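Local coordinates for protein 3,6-diketocamphane 1,6-monooxygenase (Pseudomonas putida, PDB 4UWM) that oxidises a diketone derived from (-)-camphor to its lactone with reduced FMN and molecular oxygen, acting as the oxygenating homodimer of a type II Baeyer-Villiger monooxygenase, at residues 267-272 with 313-318; 288-293 with 307-312. One frame throughout, in Å; residues are numbered along the deposited sequence.

Contact 1: residues 267-272 with 313-318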
loop_
_atom_site.group_PDB
_atom_site.type_symbol
_atom_site.label_atom_id
_atom_site.label_comp_id
_atom_site.label_asym_id
_atom_site.label_seq_id
_atom_site.Cartn_x
_atom_site.Cartn_y
_atom_site.Cartn_z
ATOM N N GLU A 267 -37.864 3.867 -14.201
ATOM C CA GLU A 267 -36.541 3.654 -14.781
ATOM C C GLU A 267 -35.484 3.242 -13.743
ATOM O O GLU A 267 -34.556 2.511 -14.069
ATOM C CB GLU A 267 -36.066 4.829 -15.628
ATOM C CG GLU A 267 -35.512 4.344 -16.962
ATOM C CD GLU A 267 -34.307 5.121 -17.453
ATOM O OE1 GLU A 267 -34.253 6.358 -17.272
ATOM O OE2 GLU A 267 -33.409 4.483 -18.042
ATOM N N ALA A 268 -35.647 3.681 -12.501
ATOM C CA ALA A 268 -34.762 3.242 -11.417
ATOM C C ALA A 268 -34.855 1.725 -11.239
ATOM O O ALA A 268 -33.837 1.033 -11.244
ATOM C CB ALA A 268 -35.099 3.959 -10.120
ATOM N N LYS A 269 -36.076 1.209 -11.107
ATOM C CA LYS A 269 -36.289 -0.232 -11.018
ATOM C C LYS A 269 -35.711 -0.966 -12.230
ATOM O O LYS A 269 -35.054 -1.996 -12.067
ATOM C CB LYS A 269 -37.778 -0.572 -10.820
ATOM C CG LYS A 269 -38.075 -2.064 -10.827
ATOM C CD LYS A 269 -39.476 -2.406 -10.343
ATOM C CE LYS A 269 -39.720 -3.899 -10.510
ATOM N NZ LYS A 269 -40.888 -4.388 -9.730
ATOM N N ARG A 270 -35.958 -0.435 -13.431
ATOM C CA ARG A 270 -35.505 -1.087 -14.660
ATOM C C ARG A 270 -33.978 -1.130 -14.745
ATOM O O ARG A 270 -33.407 -2.150 -15.121
ATOM C CB ARG A 270 -36.090 -0.411 -15.903
ATOM C CG ARG A 270 -35.949 -1.249 -17.168
ATOM C CD ARG A 270 -36.353 -0.471 -18.415
ATOM N NE ARG A 270 -35.538 0.728 -18.601
ATOM C CZ ARG A 270 -34.256 0.722 -18.954
ATOM N NH1 ARG A 270 -33.616 -0.425 -19.158
ATOM N NH2 ARG A 270 -33.609 1.871 -19.089
ATOM N N LEU A 271 -33.326 -0.029 -14.386
ATOM C CA LEU A 271 -31.867 0.045 -14.405
ATOM C C LEU A 271 -31.219 -0.950 -13.428
ATOM O O LEU A 271 -30.178 -1.539 -13.734
ATOM C CB LEU A 271 -31.401 1.484 -14.149
ATOM C CG LEU A 271 -31.563 2.456 -15.332
ATOM C CD1 LEU A 271 -31.440 3.901 -14.872
ATOM C CD2 LEU A 271 -30.614 2.172 -16.489
ATOM N N VAL A 272 -31.858 -1.139 -12.274
ATOM C CA VAL A 272 -31.437 -2.139 -11.293
ATOM C C VAL A 272 -31.643 -3.542 -11.840
ATOM O O VAL A 272 -30.709 -4.340 -11.875
ATOM C CB VAL A 272 -32.195 -1.991 -9.943
ATOM C CG1 VAL A 272 -31.887 -3.153 -9.005
ATOM C CG2 VAL A 272 -31.877 -0.670 -9.274
ATOM N N PHE A 313 -38.390 -9.169 -5.663
ATOM C CA PHE A 313 -38.766 -8.960 -4.275
ATOM C C PHE A 313 -37.816 -7.967 -3.587
ATOM O O PHE A 313 -38.259 -7.028 -2.913
ATOM C CB PHE A 313 -38.810 -10.274 -3.496
ATOM C CG PHE A 313 -38.802 -10.076 -2.005
ATOM C CD1 PHE A 313 -39.933 -9.595 -1.348
ATOM C CD2 PHE A 313 -37.652 -10.325 -1.258
ATOM C CE1 PHE A 313 -39.924 -9.382 0.024
ATOM C CE2 PHE A 313 -37.639 -10.114 0.113
ATOM C CZ PHE A 313 -38.776 -9.642 0.757
ATOM N N LEU A 314 -36.514 -8.191 -3.761
ATOM C CA LEU A 314 -35.481 -7.328 -3.176
ATOM C C LEU A 314 -35.595 -5.907 -3.717
ATOM O O LEU A 314 -35.606 -4.947 -2.953
ATOM C CB LEU A 314 -34.073 -7.909 -3.430
ATOM C CG LEU A 314 -33.704 -9.230 -2.745
ATOM C CD1 LEU A 314 -32.325 -9.709 -3.175
ATOM C CD2 LEU A 314 -33.767 -9.119 -1.225
ATOM N N VAL A 315 -35.723 -5.777 -5.032
ATOM C CA VAL A 315 -35.864 -4.458 -5.654
ATOM C C VAL A 315 -37.093 -3.696 -5.155
ATOM O O VAL A 315 -37.025 -2.486 -4.922
ATOM C CB VAL A 315 -35.860 -4.567 -7.194
ATOM C CG1 VAL A 315 -35.941 -3.196 -7.834
ATOM C CG2 VAL A 315 -34.602 -5.274 -7.664
ATOM N N ASP A 316 -38.201 -4.411 -4.960
ATOM C CA ASP A 316 -39.472 -3.796 -4.553
ATOM C C ASP A 316 -39.604 -3.473 -3.058
ATOM O O ASP A 316 -40.258 -2.496 -2.685
ATOM C CB ASP A 316 -40.647 -4.684 -4.983
ATOM C CG ASP A 316 -40.859 -4.695 -6.486
ATOM O OD1 ASP A 316 -40.602 -3.671 -7.146
ATOM O OD2 ASP A 316 -41.294 -5.737 -7.017
ATOM N N ASN A 317 -38.995 -4.291 -2.206
ATOM C CA ASN A 317 -39.265 -4.235 -0.766
ATOM C C ASN A 317 -38.052 -3.983 0.135
ATOM O O ASN A 317 -38.213 -3.597 1.291
ATOM C CB ASN A 317 -39.945 -5.533 -0.327
ATOM C CG ASN A 317 -41.153 -5.872 -1.180
ATOM O OD1 ASN A 317 -42.239 -5.343 -0.968
ATOM N ND2 ASN A 317 -40.965 -6.752 -2.156
ATOM N N VAL A 318 -36.850 -4.226 -0.389
ATOM C CA VAL A 318 -35.614 -4.140 0.412
ATOM C C VAL A 318 -34.709 -2.992 -0.049
ATOM O O VAL A 318 -34.434 -2.065 0.724
ATOM C CB VAL A 318 -34.833 -5.469 0.399
ATOM C CG1 VAL A 318 -33.547 -5.339 1.202
ATOM C CG2 VAL A 318 -35.695 -6.595 0.951
#

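Contact 2: residues 288-293 with 307-312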
loop_
_atom_site.group_PDB
_atom_site.type_symbol
_atom_site.label_atom_id
_atom_site.label_comp_id
_atom_site.label_asym_id
_atom_site.label_seq_id
_atom_site.Cartn_x
_atom_site.Cartn_y
_atom_site.Cartn_z
ATOM N N ILE A 288 -26.103 -17.332 -2.702
ATOM C CA ILE A 288 -25.406 -17.411 -1.421
ATOM C C ILE A 288 -26.360 -17.078 -0.273
ATOM O O ILE A 288 -26.497 -17.853 0.673
ATOM C CB ILE A 288 -24.170 -16.472 -1.375
ATOM C CG1 ILE A 288 -23.104 -16.930 -2.371
ATOM C CG2 ILE A 288 -23.598 -16.407 0.035
ATOM C CD1 ILE A 288 -21.897 -16.013 -2.437
ATOM N N TRP A 289 -27.015 -15.921 -0.369
ATOM C CA TRP A 289 -27.934 -15.455 0.653
ATOM C C TRP A 289 -29.047 -16.475 0.921
ATOM O O TRP A 289 -29.411 -16.709 2.080
ATOM C CB TRP A 289 -28.529 -14.103 0.264
ATOM C CG TRP A 289 -27.570 -12.975 0.330
ATOM C CD1 TRP A 289 -26.206 -13.061 0.441
ATOM C CD2 TRP A 289 -27.877 -11.571 0.268
ATOM N NE1 TRP A 289 -25.651 -11.803 0.468
ATOM C CE2 TRP A 289 -26.651 -10.870 0.364
ATOM C CE3 TRP A 289 -29.069 -10.837 0.145
ATOM C CZ2 TRP A 289 -26.578 -9.470 0.342
ATOM C CZ3 TRP A 289 -28.994 -9.434 0.126
ATOM C CH2 TRP A 289 -27.754 -8.770 0.232
ATOM N N ARG A 290 -29.573 -17.080 -0.144
ATOM C CA ARG A 290 -30.605 -18.102 0.007
ATOM C C ARG A 290 -30.068 -19.345 0.711
ATOM O O ARG A 290 -30.727 -19.880 1.600
ATOM C CB ARG A 290 -31.258 -18.474 -1.328
ATOM C CG ARG A 290 -32.609 -19.157 -1.145
ATOM C CD ARG A 290 -33.174 -19.746 -2.432
ATOM N NE ARG A 290 -33.265 -18.773 -3.521
ATOM C CZ ARG A 290 -34.201 -17.834 -3.630
ATOM N NH1 ARG A 290 -35.151 -17.711 -2.709
ATOM N NH2 ARG A 290 -34.179 -17.009 -4.668
ATOM N N ARG A 291 -28.869 -19.790 0.337
ATOM C CA ARG A 291 -28.262 -20.970 0.956
ATOM C C ARG A 291 -28.056 -20.825 2.471
ATOM O O ARG A 291 -28.160 -21.805 3.205
ATOM C CB ARG A 291 -26.939 -21.332 0.263
ATOM C CG ARG A 291 -26.430 -22.722 0.604
ATOM C CD ARG A 291 -25.261 -23.134 -0.273
ATOM N NE ARG A 291 -23.972 -22.902 0.376
ATOM C CZ ARG A 291 -22.791 -23.214 -0.154
ATOM N NH1 ARG A 291 -22.717 -23.771 -1.356
ATOM N NH2 ARG A 291 -21.678 -22.965 0.518
ATOM N N PHE A 292 -27.764 -19.611 2.930
ATOM C CA PHE A 292 -27.475 -19.380 4.343
ATOM C C PHE A 292 -28.590 -18.602 5.037
ATOM O O PHE A 292 -28.358 -17.937 6.052
ATOM C CB PHE A 292 -26.149 -18.639 4.498
ATOM C CG PHE A 292 -24.955 -19.437 4.067
ATOM C CD1 PHE A 292 -24.359 -20.352 4.936
ATOM C CD2 PHE A 292 -24.410 -19.268 2.797
ATOM C CE1 PHE A 292 -23.250 -21.089 4.541
ATOM C CE2 PHE A 292 -23.300 -20.002 2.398
ATOM C CZ PHE A 292 -22.722 -20.913 3.270
ATOM N N GLY A 293 -29.792 -18.681 4.469
ATOM C CA GLY A 293 -30.992 -18.055 5.019
ATOM C C GLY A 293 -30.846 -16.595 5.371
ATOM O O GLY A 293 -31.455 -16.115 6.324
ATOM N N VAL A 307 -38.475 -18.605 0.776
ATOM C CA VAL A 307 -38.395 -19.352 -0.483
ATOM C C VAL A 307 -38.831 -18.488 -1.678
ATOM O O VAL A 307 -38.425 -18.737 -2.812
ATOM C CB VAL A 307 -39.211 -20.672 -0.414
ATOM C CG1 VAL A 307 -39.128 -21.450 -1.721
ATOM C CG2 VAL A 307 -38.723 -21.545 0.735
ATOM N N ASP A 308 -39.639 -17.460 -1.413
ATOM C CA ASP A 308 -40.155 -16.568 -2.455
ATOM C C ASP A 308 -39.306 -15.294 -2.629
ATOM O O ASP A 308 -39.683 -14.386 -3.383
ATOM C CB ASP A 308 -41.620 -16.196 -2.168
ATOM C CG ASP A 308 -42.491 -17.408 -1.838
ATOM O OD1 ASP A 308 -42.325 -18.467 -2.483
ATOM O OD2 ASP A 308 -43.351 -17.296 -0.934
ATOM N N ALA A 309 -38.172 -15.221 -1.932
ATOM C CA ALA A 309 -37.286 -14.057 -2.052
ATOM C C ALA A 309 -36.411 -14.170 -3.301
ATOM O O ALA A 309 -35.499 -15.000 -3.366
ATOM C CB ALA A 309 -36.433 -13.887 -0.806
ATOM N N ASP A 310 -36.716 -13.343 -4.294
ATOM C CA ASP A 310 -35.939 -13.282 -5.526
ATOM C C ASP A 310 -35.574 -11.827 -5.818
ATOM O O ASP A 310 -35.835 -10.940 -5.003
ATOM C CB ASP A 310 -36.711 -13.918 -6.694
ATOM C CG ASP A 310 -38.051 -13.238 -6.969
ATOM O OD1 ASP A 310 -38.268 -12.069 -6.571
ATOM O OD2 ASP A 310 -38.900 -13.885 -7.607
ATOM N N LEU A 311 -34.983 -11.585 -6.981
ATOM C CA LEU A 311 -34.471 -10.262 -7.321
ATOM C C LEU A 311 -35.540 -9.177 -7.220
ATOM O O LEU A 311 -35.340 -8.169 -6.543
ATOM C CB LEU A 311 -33.831 -10.274 -8.716
ATOM C CG LEU A 311 -33.250 -8.978 -9.281
ATOM C CD1 LEU A 311 -32.284 -8.306 -8.308
ATOM C CD2 LEU A 311 -32.566 -9.273 -10.609
ATOM N N GLU A 312 -36.680 -9.397 -7.877
ATOM C CA GLU A 312 -37.750 -8.410 -7.888
ATOM C C GLU A 312 -38.300 -8.133 -6.494
ATOM O O GLU A 312 -38.622 -6.989 -6.170
ATOM C CB GLU A 312 -38.881 -8.828 -8.844
ATOM C CG GLU A 312 -39.981 -7.784 -8.980
ATOM C CD GLU A 312 -40.864 -7.988 -10.199
ATOM O OE1 GLU A 312 -41.130 -9.153 -10.569
ATOM O OE2 GLU A 312 -41.290 -6.970 -10.785
#

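Contact 1: residues 267-272 with 313-318
Lys-269 and Asp-316 form a salt bridge between two helices, with NZ of Lys-269 2.7 Å from OD1 of Asp-316 on that oxygen's syn lone pair. A second, weak bond runs from the same NZ to OD2 of Asp-316 at 3.1 Å, making the grip of the carboxylate two-pronged but uneven. The ammonium group also pairs with Glu-312, one turn earlier on the partner helix, so two carboxylates share one positive charge. The lysine gets there by an extended chain: CG stands anti to the backbone N (chi1 176°) and the later torsions stay near 180°. On the way its CG lies 3.8 Å from CG1 of Val-315. With an alanine in place of Lys-269, the carboxylates of Asp-316 and Glu-312 would probably be left without their shared cation, and one flank of Val-315 would lose its cover. Deeper in, Val-272 and Val-315 meet tip to tip, CG1 of the former 3.7 Å from CG2 of the latter. The segment axes approach to 10.7 Å and run roughly antiparallel, at 151°, which fits side-chain contact without close backbone packing. Val-272 also touches Phe-260 of strand 254-261 and Ile-277 of helix 276-291, while Leu-314 packs on that helix and on Tyr-298 of helix 296-302.

Contact 2: residues 288-293 with 307-312
Arg-290 meets the backbone of residues 307-310 through its guanidinium, whose two terminal nitrogens converge on one carbonyl oxygen. In the conformer described, one of two modelled for Arg-290, NH2 lies 2.7 Å and NH1 2.8 Å from O of Ala-309. Both bonds are weak despite their short lengths, because the N-H...O angles are only 128° and 125°: a single acceptor set between two N-H groups cannot be in line with either. The oxygen sits at the guanidinium edge, near its plane. O of Val-307 approaches NH1 of Arg-290 obliquely at 3.4 Å, too poorly angled for a hydrogen bond. Arg-290 leaves its helix with CG anti to the backbone N, and a bend at chi3 (-54°) turns the head group onto the loop. Met-295 packs against both Arg-290 and Ala-309. Farther out, OD1 of Asp-310 caps the backbone N of Phe-313. Thus an arginine near the C-terminal end of helix 276-291 reaches the residue just before the N-cap of helix 311-317, with helix 296-302 between the two in the chain. The donor helix closes in a Schellman motif: Gly-293 is the C-prime residue at positive phi, and Met-294, a residue of the FMN pocket, bonds through N to Trp-289 O, as Gly-293 N does to Arg-290 O.

How the contacts relate
Strand 254-261 leads into helix 265-274, which supplies the first half of contact 1, and helix 276-291 follows directly, its C-terminal end opening contact 2. The chain then passes through helix 296-302 and returns at 307-312 to close contact 2, a short loop lying wholly within the longer one that contact 1 closes at 313-318. The contacts are therefore nested, not crossed, with centres about 15 Å apart. Helix 311-317 serves both: its lead-in and first two residues belong to contact 2, the rest to contact 1. Together they link parts of the helical excursion between strands 254-261 and 320-322 of the TIM-barrel-like luciferase-family fold, outside the FMN site itself.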